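Local coordinates for actin-binding protein (Saccharomyces cerevisiae, PDB 1JO8), which binds actin filaments and regulates actin assembly by the ARP2/3 complex, the piece here being its SH3 domain, through which it binds partner proteins, at residues A[1-7]-A[52-58]. Residues are numbered along the deposited sequence; the frame is centred on the assembly and turned at random.
Sequences PWATAEY and NYVSLGN. With SO4 (sulfate ion), chain C.
T4 and S55 exchange both of their backbone hydrogen bonds, T4 N to S55 O and S55 N to T4 O, each 2.9 Å long, and further bonds on either side, G57 N to W2 O and E6 N to Y53 O, extend this antiparallel ladder. One side chain joins the ladder: with OG1 beside its own backbone N (chi1 -57°), T4 donates from OG1 to G57 O at 2.8 Å. The pairing joins the first and last strands of the SH3 beta barrel, 3-5 and 54-56, so the two chain ends lie close together, as is usual in this fold; strand 24-29 flanks the first. Among apolar contacts, A3 CB touches V54 CG2 at 3.7 Å and, separately, L56 CD2 at 3.8 Å, although the A3 and L56 side chains diverge. At the chain ends the W2 ring takes G57 CA over one face in a CH-pi contact, 3.9 Å from CA to the six-membered ring centroid; K24 adds a cation-pi partner. Replacing W2 with an alanine would probably strip the aromatic cover from G57 CA and leave K24 without its cation-pi partner, though the backbone bond to G57 N would remain. Beyond the ladder, S55 OG donates to O2 of a sulfate, probably from the crystallisation liquor, at 2.8 Å.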
loop_
_atom_site.group_PDB
_atom_site.type_symbol
_atom_site.label_atom_id
_atom_site.label_comp_id
_atom_site.label_asym_id
_atom_site.label_seq_id
_atom_site.Cartn_x
_atom_site.Cartn_y
_atom_site.Cartn_z
ATOM N N PRO A 1 4.663 -0.216 10.612
ATOM C CA PRO A 1 5.650 0.545 9.825
ATOM C C PRO A 1 4.965 1.190 8.639
ATOM O O PRO A 1 3.782 0.971 8.372
ATOM C CB PRO A 1 6.623 -0.556 9.367
ATOM C CG PRO A 1 5.761 -1.720 9.133
ATOM C CD PRO A 1 4.676 -1.627 10.183
ATOM N N TRP A 2 5.695 2.049 7.959
ATOM C CA TRP A 2 5.296 2.606 6.676
ATOM C C TRP A 2 6.253 2.125 5.583
ATOM O O TRP A 2 7.323 1.601 5.851
ATOM C CB TRP A 2 5.226 4.133 6.731
ATOM C CG TRP A 2 6.510 4.850 7.095
ATOM C CD1 TRP A 2 6.911 5.217 8.344
ATOM C CD2 TRP A 2 7.511 5.329 6.202
ATOM N NE1 TRP A 2 8.104 5.883 8.274
ATOM C CE2 TRP A 2 8.490 5.982 6.972
ATOM C CE3 TRP A 2 7.662 5.311 4.819
ATOM C CZ2 TRP A 2 9.628 6.562 6.408
ATOM C CZ3 TRP A 2 8.781 5.899 4.272
ATOM C CH2 TRP A 2 9.746 6.511 5.067
ATOM N N ALA A 3 5.834 2.309 4.347
ATOM C CA ALA A 3 6.579 1.854 3.197
ATOM C C ALA A 3 6.466 2.827 2.041
ATOM O O ALA A 3 5.579 3.684 2.007
ATOM C CB ALA A 3 6.040 0.489 2.763
ATOM N N THR A 4 7.360 2.670 1.080
ATOM C CA THR A 4 7.375 3.465 -0.142
ATOM C C THR A 4 7.032 2.548 -1.309
ATOM O O THR A 4 7.578 1.453 -1.427
ATOM C CB THR A 4 8.763 4.085 -0.373
ATOM O OG1 THR A 4 9.112 4.868 0.775
ATOM C CG2 THR A 4 8.745 5.023 -1.558
ATOM N N ALA A 5 6.088 2.967 -2.136
ATOM C CA ALA A 5 5.728 2.189 -3.307
ATOM C C ALA A 5 6.884 2.131 -4.283
ATOM O O ALA A 5 7.484 3.148 -4.650
ATOM C CB ALA A 5 4.526 2.827 -3.987
ATOM N N GLU A 6 7.192 0.919 -4.720
ATOM C CA GLU A 6 8.241 0.724 -5.718
ATOM C C GLU A 6 7.684 0.776 -7.133
ATOM O O GLU A 6 8.429 1.081 -8.068
ATOM C CB GLU A 6 8.876 -0.637 -5.507
ATOM C CG GLU A 6 9.709 -0.748 -4.245
ATOM C CD GLU A 6 11.111 -0.198 -4.430
ATOM O OE1 GLU A 6 11.591 -0.148 -5.591
ATOM O OE2 GLU A 6 11.745 0.159 -3.415
ATOM N N TYR A 7 6.395 0.473 -7.292
ATOM C CA TYR A 7 5.747 0.423 -8.600
ATOM C C TYR A 7 4.348 0.961 -8.412
ATOM O O TYR A 7 3.792 0.853 -7.318
ATOM C CB TYR A 7 5.673 -1.020 -9.137
ATOM C CG TYR A 7 7.017 -1.698 -9.209
ATOM C CD1 TYR A 7 7.915 -1.313 -10.181
ATOM C CD2 TYR A 7 7.420 -2.651 -8.280
ATOM C CE1 TYR A 7 9.172 -1.882 -10.288
ATOM C CE2 TYR A 7 8.701 -3.222 -8.363
ATOM C CZ TYR A 7 9.560 -2.810 -9.372
ATOM O OH TYR A 7 10.826 -3.367 -9.501
ATOM N N ASN A 52 4.425 -7.045 -2.530
ATOM C CA ASN A 52 5.617 -6.867 -3.337
ATOM C C ASN A 52 5.666 -5.512 -4.069
ATOM O O ASN A 52 6.660 -5.174 -4.695
ATOM C CB ASN A 52 5.802 -8.061 -4.323
ATOM C CG ASN A 52 5.893 -9.466 -3.588
ATOM O OD1 ASN A 52 6.967 -10.006 -3.439
ATOM N ND2 ASN A 52 4.755 -10.016 -3.138
ATOM N N TYR A 53 4.612 -4.703 -3.999
ATOM C CA TYR A 53 4.646 -3.389 -4.634
ATOM C C TYR A 53 5.326 -2.317 -3.780
ATOM O O TYR A 53 5.497 -1.206 -4.261
ATOM C CB TYR A 53 3.245 -2.906 -5.047
ATOM C CG TYR A 53 2.759 -3.539 -6.311
ATOM C CD1 TYR A 53 2.393 -4.881 -6.354
ATOM C CD2 TYR A 53 2.669 -2.815 -7.469
ATOM C CE1 TYR A 53 1.964 -5.468 -7.524
ATOM C CE2 TYR A 53 2.240 -3.393 -8.640
ATOM C CZ TYR A 53 1.892 -4.723 -8.662
ATOM O OH TYR A 53 1.480 -5.289 -9.855
ATOM N N VAL A 54 5.676 -2.621 -2.536
ATOM C CA VAL A 54 6.264 -1.624 -1.639
ATOM C C VAL A 54 7.531 -2.138 -0.982
ATOM O O VAL A 54 7.788 -3.339 -0.931
ATOM C CB VAL A 54 5.267 -1.179 -0.514
ATOM C CG1 VAL A 54 3.901 -0.817 -1.088
ATOM C CG2 VAL A 54 5.120 -2.248 0.528
ATOM N N SER A 55 8.309 -1.211 -0.452
ATOM C CA SER A 55 9.494 -1.501 0.328
ATOM C C SER A 55 9.413 -0.722 1.644
ATOM O O SER A 55 9.173 0.467 1.600
ATOM C CB SER A 55 10.713 -1.074 -0.464
ATOM O OG SER A 55 11.859 -1.168 0.335
ATOM N N LEU A 56 9.569 -1.362 2.801
ATOM C CA LEU A 56 9.430 -0.639 4.076
ATOM C C LEU A 56 10.429 0.512 4.163
ATOM O O LEU A 56 11.568 0.422 3.700
ATOM C CB LEU A 56 9.576 -1.555 5.280
ATOM C CG LEU A 56 8.605 -2.722 5.335
ATOM C CD1 LEU A 56 8.712 -3.384 6.706
ATOM C CD2 LEU A 56 7.181 -2.326 5.096
ATOM N N GLY A 57 9.973 1.619 4.737
ATOM C CA GLY A 57 10.824 2.787 4.933
ATOM C C GLY A 57 11.132 3.530 3.653
ATOM O O GLY A 57 10.458 3.334 2.624
ATOM N N ASN A 58 12.147 4.399 3.730
ATOM C CA ASN A 58 12.554 5.258 2.620
ATOM C C ASN A 58 13.459 4.517 1.647
ATOM O O ASN A 58 14.326 3.734 2.059
ATOM C CB ASN A 58 13.222 6.556 3.144
ATOM C CG ASN A 58 12.447 7.807 2.766
ATOM O OD1 ASN A 58 11.797 7.880 1.729
ATOM N ND2 ASN A 58 12.518 8.810 3.634
HETATM S S SO4 C . 12.572 -4.701 -0.551
HETATM O O1 SO4 C . 12.580 -4.417 -1.979
HETATM O O2 SO4 C . 13.217 -3.610 0.173
HETATM O O3 SO4 C . 11.191 -4.820 -0.115
HETATM O O4 SO4 C . 13.279 -5.967 -0.288
#